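Local coordinates for Alr2269 protein (PDB 3MC8), which is probably an Omp85-type outer-membrane protein whose periplasmic POTRA domains are thought to help recognise and pass on substrate polypeptides, at residues 220-225 / 297-302; 286-291 / 301-306. All blocks are in the same frame, centred on the assembly; numbering follows the deposited sequence.

Contact 1: 220-225 / 297-302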
ATOM      1  N   VAL A 220      10.497   2.956   8.173  1.00 47.03           N
ATOM      2  CA  VAL A 220      11.599   3.657   8.767  1.00 46.76           C
ATOM      3  C   VAL A 220      11.187   4.076  10.150  1.00 46.20           C
ATOM      4  O   VAL A 220      10.102   4.580  10.339  1.00 47.24           O
ATOM      5  CB  VAL A 220      11.983   4.884   7.910  1.00 48.04           C
ATOM      6  CG1 VAL A 220      12.975   5.747   8.654  1.00 47.34           C
ATOM      7  CG2 VAL A 220      12.557   4.425   6.568  1.00 45.97           C
ATOM      8  N   VAL A 221      12.063   3.840  11.108  1.00 46.33           N
ATOM      9  CA  VAL A 221      11.850   4.170  12.513  1.00 45.80           C
ATOM     10  C   VAL A 221      12.272   5.605  12.759  1.00 47.76           C
ATOM     11  O   VAL A 221      13.287   6.030  12.286  1.00 48.85           O
ATOM     12  CB  VAL A 221      12.736   3.298  13.383  1.00 44.50           C
ATOM     13  CG1 VAL A 221      12.481   3.560  14.839  1.00 42.63           C
ATOM     14  CG2 VAL A 221      12.507   1.866  13.049  1.00 43.26           C
ATOM     15  N   GLU A 222      11.507   6.328  13.544  1.00 49.49           N
ATOM     16  CA  GLU A 222      11.754   7.716  13.833  1.00 51.69           C
ATOM     17  C   GLU A 222      12.313   7.911  15.238  1.00 52.07           C
ATOM     18  O   GLU A 222      13.212   8.715  15.439  1.00 54.63           O
ATOM     19  CB  GLU A 222      10.421   8.409  13.744  1.00 52.89           C
ATOM     20  CG  GLU A 222      10.419   9.901  13.826  1.00 57.34           C
ATOM     21  CD  GLU A 222       9.025  10.435  13.558  1.00 62.11           C
ATOM     22  OE1 GLU A 222       8.527  10.285  12.404  1.00 63.57           O
ATOM     23  OE2 GLU A 222       8.420  10.963  14.521  1.00 66.20           O
ATOM     24  N   ASN A 223      11.761   7.207  16.220  1.00 50.91           N
ATOM     25  CA  ASN A 223      12.213   7.307  17.594  1.00 50.15           C
ATOM     26  C   ASN A 223      12.037   5.952  18.240  1.00 46.97           C
ATOM     27  O   ASN A 223      11.150   5.206  17.859  1.00 46.51           O
ATOM     28  CB  ASN A 223      11.410   8.362  18.350  1.00 51.81           C
ATOM     29  CG  ASN A 223      11.990   9.780  18.173  1.00 59.74           C
ATOM     30  OD1 ASN A 223      13.061  10.104  18.732  1.00 66.93           O
ATOM     31  ND2 ASN A 223      11.287  10.635  17.397  1.00 64.21           N
ATOM     32  N   ILE A 224      12.912   5.639  19.185  1.00 44.10           N
ATOM     33  CA  ILE A 224      12.820   4.461  20.001  1.00 41.54           C
ATOM     34  C   ILE A 224      12.740   4.954  21.425  1.00 40.89           C
ATOM     35  O   ILE A 224      13.525   5.805  21.808  1.00 41.40           O
ATOM     36  CB  ILE A 224      14.098   3.628  19.843  1.00 41.20           C
ATOM     37  CG1 ILE A 224      14.247   3.207  18.383  1.00 41.06           C
ATOM     38  CG2 ILE A 224      14.085   2.399  20.764  1.00 37.77           C
ATOM     39  CD1 ILE A 224      15.492   2.378  18.102  1.00 42.06           C
ATOM     40  N   SER A 225      11.827   4.445  22.238  1.00 39.50           N
ATOM     41  CA  SER A 225      11.833   4.843  23.654  1.00 39.13           C
ATOM     42  C   SER A 225      11.473   3.681  24.505  1.00 38.53           C
ATOM     43  O   SER A 225      11.137   2.639  23.987  1.00 38.99           O
ATOM     44  CB  SER A 225      10.853   5.978  23.905  1.00 39.78           C
ATOM     45  OG  SER A 225       9.534   5.587  23.552  1.00 40.14           O
ATOM     46  N   LYS A 297       6.656   7.123   8.794  1.00 63.67           N
ATOM     47  CA  LYS A 297       7.472   6.450   9.772  1.00 60.84           C
ATOM     48  C   LYS A 297       6.677   5.987  10.978  1.00 57.93           C
ATOM     49  O   LYS A 297       5.466   6.227  11.099  1.00 58.29           O
ATOM     50  CB  LYS A 297       8.582   7.386  10.230  1.00 61.28           C
ATOM     51  CG  LYS A 297       9.387   7.952   9.104  1.00 62.81           C
ATOM     52  CD  LYS A 297      10.457   8.838   9.666  1.00 64.99           C
ATOM     53  CE  LYS A 297      11.473   9.214   8.620  1.00 65.86           C
ATOM     54  NZ  LYS A 297      12.549  10.023   9.216  1.00 66.53           N
ATOM     55  N   VAL A 298       7.408   5.332  11.866  1.00 54.16           N
ATOM     56  CA  VAL A 298       6.870   4.755  13.065  1.00 51.59           C
ATOM     57  C   VAL A 298       7.743   5.131  14.302  1.00 49.84           C
ATOM     58  O   VAL A 298       8.918   5.456  14.208  1.00 49.60           O
ATOM     59  CB  VAL A 298       6.748   3.221  12.857  1.00 50.75           C
ATOM     60  CG1 VAL A 298       8.094   2.583  12.632  1.00 48.97           C
ATOM     61  CG2 VAL A 298       6.105   2.588  14.013  1.00 51.23           C
ATOM     62  N   ASN A 299       7.136   5.145  15.461  1.00 48.04           N
ATOM     63  CA  ASN A 299       7.863   5.251  16.686  1.00 46.63           C
ATOM     64  C   ASN A 299       7.802   3.913  17.328  1.00 43.94           C
ATOM     65  O   ASN A 299       6.772   3.283  17.288  1.00 44.37           O
ATOM     66  CB  ASN A 299       7.205   6.278  17.572  1.00 47.76           C
ATOM     67  CG  ASN A 299       7.455   7.683  17.086  1.00 51.58           C
ATOM     68  OD1 ASN A 299       8.326   7.907  16.262  1.00 58.46           O
ATOM     69  ND2 ASN A 299       6.694   8.634  17.585  1.00 56.12           N
ATOM     70  N   VAL A 300       8.909   3.462  17.893  1.00 41.39           N
ATOM     71  CA  VAL A 300       8.952   2.194  18.547  1.00 39.29           C
ATOM     72  C   VAL A 300       9.043   2.457  20.029  1.00 39.11           C
ATOM     73  O   VAL A 300       9.760   3.357  20.436  1.00 39.78           O
ATOM     74  CB  VAL A 300      10.139   1.361  18.067  1.00 38.95           C
ATOM     75  CG1 VAL A 300      10.285   0.077  18.885  1.00 34.91           C
ATOM     76  CG2 VAL A 300       9.984   1.057  16.575  1.00 37.13           C
ATOM     77  N   VAL A 301       8.311   1.669  20.814  1.00 37.96           N
ATOM     78  CA  VAL A 301       8.350   1.722  22.245  1.00 37.76           C
ATOM     79  C   VAL A 301       8.707   0.348  22.754  1.00 38.02           C
ATOM     80  O   VAL A 301       8.031  -0.628  22.412  1.00 40.15           O
ATOM     81  CB  VAL A 301       6.973   2.095  22.833  1.00 38.45           C
ATOM     82  CG1 VAL A 301       6.990   2.007  24.367  1.00 37.07           C
ATOM     83  CG2 VAL A 301       6.584   3.499  22.410  1.00 38.31           C
ATOM     84  N   VAL A 302       9.742   0.235  23.579  1.00 37.22           N
ATOM     85  CA  VAL A 302      10.039  -1.034  24.174  1.00 36.69           C
ATOM     86  C   VAL A 302       9.405  -0.959  25.526  1.00 38.23           C
ATOM     87  O   VAL A 302       9.787  -0.105  26.358  1.00 40.01           O
ATOM     88  CB  VAL A 302      11.531  -1.280  24.339  1.00 36.68           C
ATOM     89  CG1 VAL A 302      11.745  -2.648  24.895  1.00 35.63           C
ATOM     90  CG2 VAL A 302      12.260  -1.134  23.016  1.00 34.43           C
TER
HETATM   91  O   HOH W   1       9.209   5.834  20.748  1.00 41.98           O
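A parallel strand pairing, Val221 to Ser225 against Val298 to Val302, joins the first strand of the C-terminal POTRA domain to its middle strand. Five backbone hydrogen bonds hold it, from Val298 N to Val220 O (3.2 Å) at the start to Val302 N to Ser225 O (2.8 Å) at the end. Val221 pairs with Val298 but Ile224 with Val300, so the first strand carries one extra residue, a beta bulge. Glu222 makes it: its psi of -43° folds the backbone out of the extended form and aims the side chain at the partner strand. With CG anti to the backbone N (chi1 -172°), its extended chain takes the carboxylate over the start of the other segment, OE1 lying 3.6 Å from Lys297 CB. The carboxylate accepts backbone N-H groups of Thr293 and Asp294, an acidic group thus tying down the loop between the second and third strands. Lys297 NZ lies 5.1 Å from Glu222 OE1, too far for a salt bridge, while the lysine's methylenes run alongside Val220, CE to CG1 at 3.8 Å. Branched Val221, Ile224, Val298 and Val300 share one face, where Val221 CG1 meets Val300 CG2 at 3.9 Å; Leu258 and Pro260 add to this apolar layer. Polar Asn223, Ser225 and Asn299 suit the other, more open face, on which a water donates to Val300 O (2.6 Å) and is hydrogen-bonded to Ser225 OG. Neighbouring parallel first and last strands, linked through helices and a hairpin, are the hallmark of the beta-alpha-alpha-beta-beta POTRA fold.

Contact 2: 286-291 / 301-306; sequences NVSLDP and VVNVVE
Val301 and Ser288 form a hydrogen-bonded antiparallel pair, each backbone N giving its hydrogen to the other's O over 3.0 Å. On the more open face, Val301 lays its CG2 methyl beside Asp290 OD2 (3.8 Å), its CB standing near Ser288 OG, and its side chain also touches Ser225 of strand 221-229. Val302 pairs with Val287 without hydrogen bonds between them, their CA atoms 4.5 Å apart. Both valines turn to the opposite face, where they touch Leu273 of helix 266-277, and their beta-branched shape suits both the extended backbone and this apolar interface. Here the second and third strands of the POTRA beta-alpha-alpha-beta-beta unit form its hairpin, the segments 286-291 and 301-306 running at 142° to each other. Asn303 then returns to the face of Val301. Its N donates to Asn286 O (2.8 Å), and its O receives Asn286 N (3.0 Å). The two amides add a side-chain bond to this pair: Asn303 ND2 reaches Asn286 OD1 at 2.8 Å, nearly straight at the hydrogen, with the acceptor close to the donor's amide plane and the planes 65° apart. Asn286 can meet it because its CG sits between its own N and carbonyl carbon (chi1 76°). The second N-H of Asn303 ND2 turns to Ser288 OG in a weak bond of 3.3 Å. The bond to Asn286, with this weak one, probably sets the rotation of the buried amide. Arg227 and Arg229 of strand 221-229 also pack against Asn303.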
ATOM      1  N   ASN A 286       8.157  -6.409  25.480  1.00 44.95           N
ATOM      2  CA  ASN A 286       7.549  -6.412  24.172  1.00 45.83           C
ATOM      3  C   ASN A 286       7.741  -5.056  23.571  1.00 44.65           C
ATOM      4  O   ASN A 286       8.151  -4.126  24.248  1.00 45.04           O
ATOM      5  CB  ASN A 286       6.054  -6.788  24.207  1.00 46.93           C
ATOM      6  CG  ASN A 286       5.164  -5.646  24.706  1.00 51.42           C
ATOM      7  OD1 ASN A 286       5.242  -4.512  24.201  1.00 57.95           O
ATOM      8  ND2 ASN A 286       4.316  -5.931  25.707  1.00 54.76           N
ATOM      9  N   VAL A 287       7.402  -4.957  22.302  1.00 44.33           N
ATOM     10  CA  VAL A 287       7.510  -3.733  21.539  1.00 44.11           C
ATOM     11  C   VAL A 287       6.134  -3.338  21.013  1.00 43.95           C
ATOM     12  O   VAL A 287       5.319  -4.187  20.671  1.00 44.45           O
ATOM     13  CB  VAL A 287       8.440  -3.991  20.345  1.00 44.48           C
ATOM     14  CG1 VAL A 287       7.836  -5.072  19.466  1.00 44.40           C
ATOM     15  CG2 VAL A 287       8.703  -2.733  19.573  1.00 43.63           C
ATOM     16  N   SER A 288       5.855  -2.050  20.968  1.00 43.51           N
ATOM     17  CA  SER A 288       4.620  -1.584  20.354  1.00 43.70           C
ATOM     18  C   SER A 288       4.944  -0.403  19.463  1.00 43.87           C
ATOM     19  O   SER A 288       6.029   0.166  19.551  1.00 43.18           O
ATOM     20  CB  SER A 288       3.595  -1.244  21.414  1.00 43.79           C
ATOM     21  OG  SER A 288       3.925  -0.041  22.032  1.00 45.88           O
ATOM     22  N   LEU A 289       4.036  -0.061  18.562  1.00 45.18           N
ATOM     23  CA  LEU A 289       4.337   0.934  17.550  1.00 45.95           C
ATOM     24  C   LEU A 289       3.305   2.038  17.524  1.00 48.42           C
ATOM     25  O   LEU A 289       2.122   1.824  17.765  1.00 48.25           O
ATOM     26  CB  LEU A 289       4.387   0.264  16.199  1.00 45.56           C
ATOM     27  CG  LEU A 289       5.318  -0.926  16.089  1.00 45.51           C
ATOM     28  CD1 LEU A 289       5.168  -1.606  14.720  1.00 45.49           C
ATOM     29  CD2 LEU A 289       6.757  -0.470  16.321  1.00 45.18           C
ATOM     30  N   ASP A 290       3.768   3.238  17.234  1.00 51.03           N
ATOM     31  CA  ASP A 290       2.884   4.397  17.112  1.00 54.03           C
ATOM     32  C   ASP A 290       3.208   5.034  15.793  1.00 55.18           C
ATOM     33  O   ASP A 290       4.296   4.896  15.301  1.00 54.37           O
ATOM     34  CB  ASP A 290       3.153   5.395  18.241  1.00 55.01           C
ATOM     35  CG  ASP A 290       2.724   4.866  19.597  1.00 56.87           C
ATOM     36  OD1 ASP A 290       1.537   4.516  19.740  1.00 62.78           O
ATOM     37  OD2 ASP A 290       3.555   4.786  20.523  1.00 58.76           O
ATOM     38  N   PRO A 291       2.265   5.741  15.200  1.00 58.02           N
ATOM     39  CA  PRO A 291       2.677   6.353  13.938  1.00 59.31           C
ATOM     40  C   PRO A 291       3.591   7.552  14.204  1.00 60.68           C
ATOM     41  O   PRO A 291       3.510   8.177  15.257  1.00 60.42           O
ATOM     42  CB  PRO A 291       1.358   6.788  13.320  1.00 60.32           C
ATOM     43  CG  PRO A 291       0.485   7.093  14.512  1.00 60.52           C
ATOM     44  CD  PRO A 291       0.915   6.160  15.620  1.00 59.20           C
ATOM     45  N   VAL A 301       8.311   1.669  20.814  1.00 37.96           N
ATOM     46  CA  VAL A 301       8.350   1.722  22.245  1.00 37.76           C
ATOM     47  C   VAL A 301       8.707   0.348  22.754  1.00 38.02           C
ATOM     48  O   VAL A 301       8.031  -0.628  22.412  1.00 40.15           O
ATOM     49  CB  VAL A 301       6.973   2.095  22.833  1.00 38.45           C
ATOM     50  CG1 VAL A 301       6.990   2.007  24.367  1.00 37.07           C
ATOM     51  CG2 VAL A 301       6.584   3.499  22.410  1.00 38.31           C
ATOM     52  N   VAL A 302       9.742   0.235  23.579  1.00 37.22           N
ATOM     53  CA  VAL A 302      10.039  -1.034  24.174  1.00 36.69           C
ATOM     54  C   VAL A 302       9.405  -0.959  25.526  1.00 38.23           C
ATOM     55  O   VAL A 302       9.787  -0.105  26.358  1.00 40.01           O
ATOM     56  CB  VAL A 302      11.531  -1.280  24.339  1.00 36.68           C
ATOM     57  CG1 VAL A 302      11.745  -2.648  24.895  1.00 35.63           C
ATOM     58  CG2 VAL A 302      12.260  -1.134  23.016  1.00 34.43           C
ATOM     59  N   ASN A 303       8.445  -1.840  25.749  1.00 38.38           N
ATOM     60  CA  ASN A 303       7.664  -1.889  26.980  1.00 39.63           C
ATOM     61  C   ASN A 303       8.209  -2.993  27.849  1.00 40.60           C
ATOM     62  O   ASN A 303       8.437  -4.108  27.373  1.00 41.30           O
ATOM     63  CB  ASN A 303       6.191  -2.236  26.685  1.00 39.80           C
ATOM     64  CG  ASN A 303       5.543  -1.262  25.761  1.00 40.44           C
ATOM     65  OD1 ASN A 303       5.399  -0.081  26.081  1.00 43.96           O
ATOM     66  ND2 ASN A 303       5.163  -1.735  24.594  1.00 39.28           N
ATOM     67  N   VAL A 304       8.335  -2.720  29.133  1.00 41.68           N
ATOM     68  CA  VAL A 304       9.146  -3.563  29.990  1.00 42.86           C
ATOM     69  C   VAL A 304       8.480  -3.700  31.339  1.00 43.84           C
ATOM     70  O   VAL A 304       8.072  -2.725  31.909  1.00 44.82           O
ATOM     71  CB  VAL A 304      10.532  -2.909  30.168  1.00 42.41           C
ATOM     72  CG1 VAL A 304      11.104  -3.320  31.446  1.00 44.98           C
ATOM     73  CG2 VAL A 304      11.452  -3.301  29.049  1.00 40.39           C
ATOM     74  N   VAL A 305       8.339  -4.903  31.846  1.00 45.41           N
ATOM     75  CA  VAL A 305       7.835  -5.074  33.205  1.00 46.96           C
ATOM     76  C   VAL A 305       8.978  -5.498  34.081  1.00 48.23           C
ATOM     77  O   VAL A 305       9.549  -6.557  33.861  1.00 47.69           O
ATOM     78  CB  VAL A 305       6.763  -6.148  33.302  1.00 47.88           C
ATOM     79  CG1 VAL A 305       6.328  -6.270  34.776  1.00 48.35           C
ATOM     80  CG2 VAL A 305       5.600  -5.816  32.386  1.00 44.53           C
ATOM     81  N   GLU A 306       9.313  -4.666  35.058  1.00 50.73           N
ATOM     82  CA  GLU A 306      10.480  -4.906  35.913  1.00 52.98           C
ATOM     83  C   GLU A 306      10.299  -6.082  36.855  1.00 56.27           C
ATOM     84  O   GLU A 306       9.215  -6.331  37.350  1.00 56.75           O
ATOM     85  CB  GLU A 306      10.854  -3.651  36.688  1.00 53.00           C
ATOM     86  CG  GLU A 306      11.990  -2.926  36.022  1.00 52.85           C
ATOM     87  CD  GLU A 306      12.389  -1.618  36.671  1.00 53.05           C
ATOM     88  OE1 GLU A 306      11.546  -0.905  37.294  1.00 53.56           O
ATOM     89  OE2 GLU A 306      13.581  -1.306  36.508  1.00 50.35           O
TER

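In the fold
Following the chain from its N terminus, two POTRA domains precede strand 221-229, which opens the third. The chain then passes through helices 249-253 and 266-277, descends strand 282-291, turns, and returns along strand 298-306. Contact 1 closes the long loop, with 71 residues between its segments; contact 2 closes the short hairpin, with nine. Segment 286-291 falls within the span of contact 1, whereas 301-306 runs past its end, so the loops overlap on a shared strand rather than nest completely. Val301 and Val302 serve both contacts. Strand 298-306 is therefore central in the three-stranded sheet, and Val300 packs against Val287 and Leu289 to continue the apolar face across it.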